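Local structure of packaging enzyme P4 (4BLO) at residues I146-V151 and V162-L167; V121-G126 and M229-M234; D21-S26 and T221-S226. The protein hydrolyses nucleoside triphosphates as a hexameric RecA-like ATPase and probably uses that energy to drive RNA packaging into the phage phi6 procapsid. One frame throughout, in Å; residues are numbered along the deposited sequence.

Contact 1 (I146-V151 and V162-L167)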
loop_
_atom_site.group_PDB
_atom_site.type_symbol
_atom_site.label_atom_id
_atom_site.label_comp_id
_atom_site.label_asym_id
_atom_site.label_seq_id
_atom_site.Cartn_x
_atom_site.Cartn_y
_atom_site.Cartn_z
ATOM N N ILE L 146 12.919 -19.604 -26.986
ATOM C CA ILE L 146 13.466 -18.546 -26.144
ATOM C C ILE L 146 13.369 -19.027 -24.720
ATOM O O ILE L 146 12.283 -19.403 -24.262
ATOM C CB ILE L 146 12.771 -17.173 -26.346
ATOM C CG1 ILE L 146 12.913 -16.661 -27.803
ATOM C CG2 ILE L 146 13.265 -16.127 -25.303
ATOM C CD1 ILE L 146 12.003 -15.523 -28.112
ATOM N N ARG L 147 14.521 -19.061 -24.032
ATOM C CA ARG L 147 14.576 -19.494 -22.643
ATOM C C ARG L 147 14.872 -18.288 -21.758
ATOM O O ARG L 147 15.873 -17.583 -21.955
ATOM C CB ARG L 147 15.552 -20.643 -22.458
ATOM C CG ARG L 147 14.927 -21.969 -22.836
ATOM C CD ARG L 147 15.192 -23.010 -21.753
ATOM N NE ARG L 147 13.986 -23.430 -21.031
ATOM C CZ ARG L 147 13.982 -24.018 -19.832
ATOM N NH1 ARG L 147 15.117 -24.217 -19.174
ATOM N NH2 ARG L 147 12.838 -24.373 -19.265
ATOM N N TRP L 148 13.938 -18.006 -20.834
ATOM C CA TRP L 148 14.010 -16.838 -19.965
ATOM C C TRP L 148 13.504 -17.191 -18.554
ATOM O O TRP L 148 12.438 -17.793 -18.416
ATOM C CB TRP L 148 13.171 -15.724 -20.618
ATOM C CG TRP L 148 13.369 -14.334 -20.106
ATOM C CD1 TRP L 148 14.543 -13.746 -19.726
ATOM C CD2 TRP L 148 12.368 -13.305 -20.053
ATOM N NE1 TRP L 148 14.317 -12.436 -19.364
ATOM C CE2 TRP L 148 12.993 -12.136 -19.563
ATOM C CE3 TRP L 148 10.986 -13.269 -20.333
ATOM C CZ2 TRP L 148 12.294 -10.942 -19.362
ATOM C CZ3 TRP L 148 10.293 -12.087 -20.115
ATOM C CH2 TRP L 148 10.939 -10.947 -19.621
ATOM N N GLY L 149 14.300 -16.849 -17.537
ATOM C CA GLY L 149 13.981 -17.039 -16.122
ATOM C C GLY L 149 13.508 -18.420 -15.717
ATOM O O GLY L 149 12.585 -18.558 -14.906
ATOM N N GLU L 150 14.163 -19.444 -16.276
ATOM C CA GLU L 150 13.899 -20.855 -16.048
ATOM C C GLU L 150 15.145 -21.515 -15.517
ATOM O O GLU L 150 16.237 -21.114 -15.920
ATOM C CB GLU L 150 13.469 -21.476 -17.373
ATOM C CG GLU L 150 12.011 -21.214 -17.706
ATOM C CD GLU L 150 11.056 -21.616 -16.597
ATOM O OE1 GLU L 150 11.013 -22.821 -16.255
ATOM O OE2 GLU L 150 10.422 -20.711 -16.005
ATOM N N VAL L 151 15.023 -22.505 -14.610
ATOM C CA VAL L 151 16.218 -23.178 -14.052
ATOM C C VAL L 151 16.839 -24.149 -15.126
ATOM O O VAL L 151 16.214 -24.389 -16.166
ATOM C CB VAL L 151 15.894 -23.862 -12.698
ATOM C CG1 VAL L 151 15.369 -25.282 -12.873
ATOM C CG2 VAL L 151 17.081 -23.832 -11.766
ATOM N N VAL L 162 17.586 -20.209 -27.313
ATOM C CA VAL L 162 18.205 -18.881 -27.341
ATOM C C VAL L 162 17.962 -18.251 -25.954
ATOM O O VAL L 162 16.817 -17.997 -25.561
ATOM C CB VAL L 162 17.760 -17.995 -28.549
ATOM C CG1 VAL L 162 16.264 -18.079 -28.800
ATOM C CG2 VAL L 162 18.227 -16.549 -28.406
ATOM N N HIS L 163 19.055 -18.090 -25.188
ATOM C CA HIS L 163 19.009 -17.591 -23.821
ATOM C C HIS L 163 19.093 -16.080 -23.775
ATOM O O HIS L 163 20.109 -15.487 -24.154
ATOM C CB HIS L 163 20.101 -18.232 -22.962
ATOM C CG HIS L 163 19.950 -19.720 -22.854
ATOM N ND1 HIS L 163 20.658 -20.587 -23.686
ATOM C CD2 HIS L 163 19.128 -20.450 -22.060
ATOM C CE1 HIS L 163 20.263 -21.805 -23.350
ATOM N NE2 HIS L 163 19.349 -21.776 -22.372
ATOM N N ILE L 164 17.989 -15.461 -23.312
ATOM C CA ILE L 164 17.868 -14.017 -23.142
ATOM C C ILE L 164 17.881 -13.665 -21.629
ATOM O O ILE L 164 17.817 -14.559 -20.767
ATOM C CB ILE L 164 16.621 -13.449 -23.880
ATOM C CG1 ILE L 164 15.308 -13.987 -23.285
ATOM C CG2 ILE L 164 16.700 -13.691 -25.398
ATOM C CD1 ILE L 164 14.226 -13.034 -23.257
ATOM N N SER L 165 17.967 -12.356 -21.324
ATOM C CA SER L 165 18.002 -11.800 -19.978
ATOM C C SER L 165 16.971 -10.685 -19.782
ATOM O O SER L 165 16.477 -10.551 -18.666
ATOM C CB SER L 165 19.396 -11.263 -19.666
ATOM O OG SER L 165 19.734 -10.109 -20.420
ATOM N N THR L 166 16.657 -9.878 -20.837
ATOM C CA THR L 166 15.729 -8.733 -20.752
ATOM C C THR L 166 14.446 -8.920 -21.582
ATOM O O THR L 166 14.398 -9.758 -22.486
ATOM C CB THR L 166 16.423 -7.394 -21.152
ATOM O OG1 THR L 166 16.454 -7.212 -22.573
ATOM C CG2 THR L 166 17.814 -7.231 -20.555
ATOM N N LEU L 167 13.417 -8.085 -21.289
ATOM C CA LEU L 167 12.133 -8.049 -22.008
ATOM C C LEU L 167 12.358 -7.531 -23.438
ATOM O O LEU L 167 11.719 -8.015 -24.374
ATOM C CB LEU L 167 11.099 -7.177 -21.260
ATOM C CG LEU L 167 9.744 -6.934 -21.973
ATOM C CD1 LEU L 167 8.953 -8.222 -22.157
ATOM C CD2 LEU L 167 8.922 -5.895 -21.251
#
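R147 sits between two residues of the neighbouring strand and uses both its backbone polar atoms there. Its N donates to V162 O at 3.0 Å (169°), and its O accepts I164 N at 3.3 Å. These two bonds place R147 beside H163; with the V162-L145 backbone bond they also put I146 beside V162 in a short parallel ladder. Past the ladder, W148 NE1 reaches S165 O at 3.0 Å, the oxygen lying in the ring plane while the nitrogen stands above the carbonyl plane. With CG anti to the backbone N (chi1 -165°), the W148 ring swings across I164, whose CD1 lies over one face, 3.6 Å from the five-membered ring's centroid. The guanidinium is held within its own segment, where NH1 donates to V151 O, and by carboxylates outside it: NH1 pairs with D156, NH2 with E153 of the ADP pocket. D156 also accepts H163 NE2, so one carboxylate serves both strands. T166 is the N-cap of helix 167-179, its OG1 bonded to E169 N. Strands 144-147 and 161-163, the latter at one edge of this chain's sheet and followed after a short turn by that helix, belong to the alpha/beta core of a RecA-like P-loop NTPase.

Contact 2 (V121-G126 and M229-M234)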
loop_
_atom_site.group_PDB
_atom_site.type_symbol
_atom_site.label_atom_id
_atom_site.label_comp_id
_atom_site.label_asym_id
_atom_site.label_seq_id
_atom_site.Cartn_x
_atom_site.Cartn_y
_atom_site.Cartn_z
ATOM N N VAL L 121 -0.565 -13.931 -30.209
ATOM C CA VAL L 121 0.092 -14.703 -29.163
ATOM C C VAL L 121 -0.843 -15.810 -28.644
ATOM O O VAL L 121 -2.070 -15.676 -28.646
ATOM C CB VAL L 121 0.699 -13.827 -28.028
ATOM C CG1 VAL L 121 -0.305 -13.500 -26.926
ATOM C CG2 VAL L 121 1.939 -14.489 -27.449
ATOM N N THR L 122 -0.223 -16.933 -28.300
ATOM C CA THR L 122 -0.847 -18.113 -27.725
ATOM C C THR L 122 -0.260 -18.225 -26.321
ATOM O O THR L 122 0.937 -17.980 -26.154
ATOM C CB THR L 122 -0.638 -19.320 -28.631
ATOM O OG1 THR L 122 -1.205 -19.029 -29.915
ATOM C CG2 THR L 122 -1.238 -20.601 -28.056
ATOM N N ALA L 123 -1.110 -18.491 -25.302
ATOM C CA ALA L 123 -0.643 -18.551 -23.918
ATOM C C ALA L 123 -0.778 -19.945 -23.360
ATOM O O ALA L 123 -1.879 -20.468 -23.216
ATOM C CB ALA L 123 -1.392 -17.544 -23.042
ATOM N N LEU L 124 0.362 -20.544 -23.051
ATOM C CA LEU L 124 0.426 -21.891 -22.512
ATOM C C LEU L 124 0.441 -21.798 -20.992
ATOM O O LEU L 124 1.473 -21.522 -20.390
ATOM C CB LEU L 124 1.646 -22.639 -23.097
ATOM C CG LEU L 124 1.999 -24.050 -22.655
ATOM C CD1 LEU L 124 0.965 -25.040 -23.092
ATOM C CD2 LEU L 124 3.344 -24.416 -23.202
ATOM N N MET L 125 -0.760 -22.002 -20.397
ATOM C CA MET L 125 -1.089 -21.948 -18.970
ATOM C C MET L 125 -0.943 -23.298 -18.265
ATOM O O MET L 125 -0.945 -24.347 -18.905
ATOM C CB MET L 125 -2.542 -21.464 -18.805
ATOM C CG MET L 125 -2.702 -19.964 -18.888
ATOM S SD MET L 125 -3.545 -19.387 -17.410
ATOM C CE MET L 125 -2.736 -17.851 -17.164
ATOM N N GLY L 126 -0.902 -23.234 -16.942
ATOM C CA GLY L 126 -0.835 -24.398 -16.070
ATOM C C GLY L 126 -0.163 -24.134 -14.749
ATOM O O GLY L 126 0.738 -23.294 -14.661
ATOM N N MET L 229 3.714 -18.286 -25.709
ATOM C CA MET L 229 4.367 -17.880 -24.454
ATOM C C MET L 229 3.857 -18.726 -23.309
ATOM O O MET L 229 2.638 -18.837 -23.150
ATOM C CB MET L 229 4.132 -16.387 -24.140
ATOM C CG MET L 229 4.707 -15.455 -25.171
ATOM S SD MET L 229 4.929 -13.779 -24.541
ATOM C CE MET L 229 3.268 -13.347 -24.148
ATOM N N VAL L 230 4.766 -19.332 -22.508
ATOM C CA VAL L 230 4.300 -20.127 -21.365
ATOM C C VAL L 230 4.130 -19.157 -20.207
ATOM O O VAL L 230 5.053 -18.402 -19.879
ATOM C CB VAL L 230 5.074 -21.428 -20.999
ATOM C CG1 VAL L 230 6.140 -21.777 -22.014
ATOM C CG2 VAL L 230 5.607 -21.441 -19.565
ATOM N N VAL L 231 2.896 -19.106 -19.676
ATOM C CA VAL L 231 2.502 -18.161 -18.636
ATOM C C VAL L 231 2.161 -18.945 -17.335
ATOM O O VAL L 231 1.192 -19.715 -17.279
ATOM C CB VAL L 231 1.384 -17.165 -19.122
ATOM C CG1 VAL L 231 1.837 -16.410 -20.363
ATOM C CG2 VAL L 231 0.069 -17.859 -19.427
ATOM N N ASN L 232 3.049 -18.812 -16.329
ATOM C CA ASN L 232 2.895 -19.490 -15.044
ATOM C C ASN L 232 2.451 -18.453 -14.000
ATOM O O ASN L 232 3.247 -17.608 -13.575
ATOM C CB ASN L 232 4.185 -20.229 -14.621
ATOM C CG ASN L 232 4.008 -21.274 -13.516
ATOM O OD1 ASN L 232 3.311 -21.073 -12.495
ATOM N ND2 ASN L 232 4.699 -22.401 -13.668
ATOM N N PRO L 233 1.170 -18.489 -13.584
ATOM C CA PRO L 233 0.691 -17.473 -12.627
ATOM C C PRO L 233 0.779 -17.896 -11.157
ATOM O O PRO L 233 0.522 -19.060 -10.828
ATOM C CB PRO L 233 -0.768 -17.271 -13.046
ATOM C CG PRO L 233 -1.160 -18.578 -13.760
ATOM C CD PRO L 233 0.078 -19.387 -14.021
ATOM N N MET L 234 1.143 -16.951 -10.264
ATOM C CA MET L 234 1.140 -17.224 -8.829
ATOM C C MET L 234 -0.316 -17.077 -8.392
ATOM O O MET L 234 -0.769 -15.991 -8.001
ATOM C CB MET L 234 2.100 -16.307 -8.053
ATOM C CG MET L 234 3.521 -16.797 -7.984
ATOM S SD MET L 234 3.731 -18.489 -7.360
ATOM C CE MET L 234 4.090 -19.323 -8.934
#
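L124 carries the centre of this parallel strand pair: its N donates to M229 O at 2.8 Å and its O accepts V231 N at 2.9 Å. A third bond precedes them, M229 N to T122 O at 2.8 Å and 172°. The register evidence is the alternation itself, since L124 bonds to the residues on both sides of V230, its bridge partner. The short strand axes approach to 4.5 Å and diverge by 34°, consistent with a twisted sheet.

Side chains divide between two faces. L124 and V230 run abreast off the same face, with CD2 of L124 4.0 Å from CG1 of V230. The other face carries A123, M125, M229 and V231. There M125, bent at chi2 and chi3, curls over its neighbours so that CE lies 3.6 Å from V231 CG2 and also meets the P233 ring at CG. The M229 side chain lies roughly perpendicular to that of V121; the turn at chi3 (-61°) folds CE back, and both CG and CE of M229 lie 3.7 Å from V121 CG2.

The next shell covers these faces. L136 of helix 132-140 covers L124 and V230, while V243 and V247 of helix 240-248 pack on M125, and V247 also on A123. On its other edge, strand 120-126 shares backbone hydrogen bonds with G253 and I255 of strand 253-258.

At its far end this strand runs into G126, the first glycine of the P-loop (Walker A) sequence, and G126 O accepts a hydrogen bond from K132 NZ, a residue of the ADP pocket. The chemistry thus passes from buried apolar faces and backbone bonds to a lysine held by a carbonyl, which is consistent with the sheet helping to position the nucleotide-binding loop, as in other P-loop NTPases.

Contact 3 (D21-S26 and T221-S226)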
loop_
_atom_site.group_PDB
_atom_site.type_symbol
_atom_site.label_atom_id
_atom_site.label_comp_id
_atom_site.label_asym_id
_atom_site.label_seq_id
_atom_site.Cartn_x
_atom_site.Cartn_y
_atom_site.Cartn_z
ATOM N N ASP L 21 8.195 -0.401 -40.291
ATOM C CA ASP L 21 8.234 1.027 -40.624
ATOM C C ASP L 21 6.842 1.631 -40.796
ATOM O O ASP L 21 6.650 2.809 -40.489
ATOM C CB ASP L 21 9.045 1.249 -41.915
ATOM C CG ASP L 21 10.530 0.949 -41.804
ATOM O OD1 ASP L 21 10.961 0.441 -40.745
ATOM O OD2 ASP L 21 11.257 1.207 -42.786
ATOM N N ALA L 22 5.892 0.834 -41.314
ATOM C CA ALA L 22 4.519 1.243 -41.605
ATOM C C ALA L 22 3.763 1.727 -40.371
ATOM O O ALA L 22 3.058 2.733 -40.450
ATOM C CB ALA L 22 3.757 0.092 -42.245
ATOM N N SER L 23 3.898 1.013 -39.247
ATOM C CA SER L 23 3.171 1.352 -38.032
ATOM C C SER L 23 4.098 1.653 -36.831
ATOM O O SER L 23 4.845 0.764 -36.379
ATOM C CB SER L 23 2.198 0.230 -37.668
ATOM O OG SER L 23 2.870 -0.998 -37.430
ATOM N N PRO L 24 4.022 2.902 -36.286
ATOM C CA PRO L 24 4.779 3.210 -35.061
ATOM C C PRO L 24 4.051 2.621 -33.843
ATOM O O PRO L 24 2.845 2.842 -33.682
ATOM C CB PRO L 24 4.826 4.744 -35.038
ATOM C CG PRO L 24 3.707 5.195 -35.903
ATOM C CD PRO L 24 3.163 4.034 -36.690
ATOM N N VAL L 25 4.761 1.834 -33.016
ATOM C CA VAL L 25 4.138 1.190 -31.856
ATOM C C VAL L 25 4.791 1.609 -30.555
ATOM O O VAL L 25 5.941 2.066 -30.524
ATOM C CB VAL L 25 4.081 -0.361 -31.946
ATOM C CG1 VAL L 25 3.113 -0.820 -33.023
ATOM C CG2 VAL L 25 5.467 -0.985 -32.143
ATOM N N SER L 26 4.037 1.409 -29.472
ATOM C CA SER L 26 4.440 1.661 -28.098
ATOM C C SER L 26 3.927 0.541 -27.197
ATOM O O SER L 26 3.274 -0.392 -27.667
ATOM C CB SER L 26 3.915 3.012 -27.621
ATOM O OG SER L 26 4.505 4.083 -28.343
ATOM N N THR L 221 0.183 -9.708 -34.112
ATOM C CA THR L 221 -0.821 -9.727 -35.188
ATOM C C THR L 221 -0.431 -8.724 -36.279
ATOM O O THR L 221 -0.537 -9.034 -37.463
ATOM C CB THR L 221 -2.228 -9.438 -34.637
ATOM O OG1 THR L 221 -2.487 -10.304 -33.525
ATOM C CG2 THR L 221 -3.319 -9.592 -35.694
ATOM N N GLN L 222 0.059 -7.546 -35.871
ATOM C CA GLN L 222 0.497 -6.477 -36.758
ATOM C C GLN L 222 1.771 -6.854 -37.547
ATOM O O GLN L 222 1.930 -6.386 -38.681
ATOM C CB GLN L 222 0.761 -5.218 -35.938
ATOM C CG GLN L 222 0.365 -3.959 -36.673
ATOM C CD GLN L 222 0.114 -2.830 -35.709
ATOM O OE1 GLN L 222 1.047 -2.329 -35.065
ATOM N NE2 GLN L 222 -1.147 -2.395 -35.602
ATOM N N TYR L 223 2.666 -7.685 -36.952
ATOM C CA TYR L 223 3.937 -8.081 -37.572
ATOM C C TYR L 223 3.931 -9.548 -38.084
ATOM O O TYR L 223 4.991 -10.108 -38.361
ATOM C CB TYR L 223 5.105 -7.823 -36.603
ATOM C CG TYR L 223 5.228 -6.365 -36.211
ATOM C CD1 TYR L 223 5.308 -5.370 -37.174
ATOM C CD2 TYR L 223 5.280 -5.983 -34.877
ATOM C CE1 TYR L 223 5.397 -4.026 -36.819
ATOM C CE2 TYR L 223 5.386 -4.640 -34.510
ATOM C CZ TYR L 223 5.460 -3.667 -35.484
ATOM O OH TYR L 223 5.579 -2.341 -35.123
ATOM N N ASP L 224 2.724 -10.130 -38.266
ATOM C CA ASP L 224 2.442 -11.473 -38.796
ATOM C C ASP L 224 3.199 -12.600 -38.069
ATOM O O ASP L 224 3.590 -13.591 -38.703
ATOM C CB ASP L 224 2.726 -11.540 -40.309
ATOM C CG ASP L 224 2.040 -10.500 -41.172
ATOM O OD1 ASP L 224 0.908 -10.075 -40.815
ATOM O OD2 ASP L 224 2.596 -10.164 -42.242
ATOM N N CYS L 225 3.379 -12.451 -36.737
ATOM C CA CYS L 225 4.069 -13.424 -35.877
ATOM C C CYS L 225 3.075 -14.402 -35.261
ATOM O O CYS L 225 1.953 -14.019 -34.908
ATOM C CB CYS L 225 4.860 -12.722 -34.774
ATOM S SG CYS L 225 6.056 -11.495 -35.352
ATOM N N SER L 226 3.526 -15.640 -35.065
ATOM C CA SER L 226 2.809 -16.693 -34.356
ATOM C C SER L 226 3.725 -17.154 -33.208
ATOM O O SER L 226 4.660 -17.932 -33.424
ATOM C CB SER L 226 2.426 -17.832 -35.290
ATOM O OG SER L 226 1.575 -18.742 -34.612
#
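Y223 and Q222 reach from the C-terminal end of helix 208-222, in the RecA-like core, to S23 and V25, where the chain leaves the N-terminal helix 7-22. The contact is therefore a junction between the exits of two helices, and it buries only 180 Å² in total.

The Y223 side chain can be followed outward. From CB, chi1 of -60° places CG anti to the carbonyl carbon and sends the ring toward the other segment, while L19 and L20 of helix 7-22 pack against this side chain. On the ring, CE1 is the first atom to meet the other segment, 4.0 Å from S23 OG, in an oblique approach. CZ comes next, with V25 CG2 arriving at the ring's edge, near its plane. The tip, OH, meets both methyls of V25, CG2 at 3.3 Å and CG1 at 3.6 Å, and donates a weak hydrogen bond to S23 O at 3.4 Å.

Alongside runs Q222, extended beyond CG. Its CD passes S23 OG, and the V25 side chain runs antiparallel to it. V25 itself is tied by backbone bonding to I36 and also packs on L219, so the valine touches the helix as well as its end. At the amide tip, OE1 of Q222 accepts a weak hydrogen bond from S23 OG at 3.3 Å and has V25 CG1 at the same distance.

How the contacts relate
From the N terminus, the chain leaves helix 7-22 through 21-26, whose partner 221-226 comes almost two hundred residues later; contact 3 thus closes the longest loop. Inside it begins 121-126, but its partner 229-234 lies beyond 221-226, so contacts 2 and 3 cross. Contact 1, closed over only ten intervening residues, nests within both loops. Contacts 1 and 2 lie on the same sheet with centres 15 Å apart, separated by strand 184-187, and do not touch. Contact 3 lies across the chain's centre from both and ties the chain just after the N-terminal helix to the end of helix 208-222, which is followed, after a short turn, by strand 226-231 of contact 2.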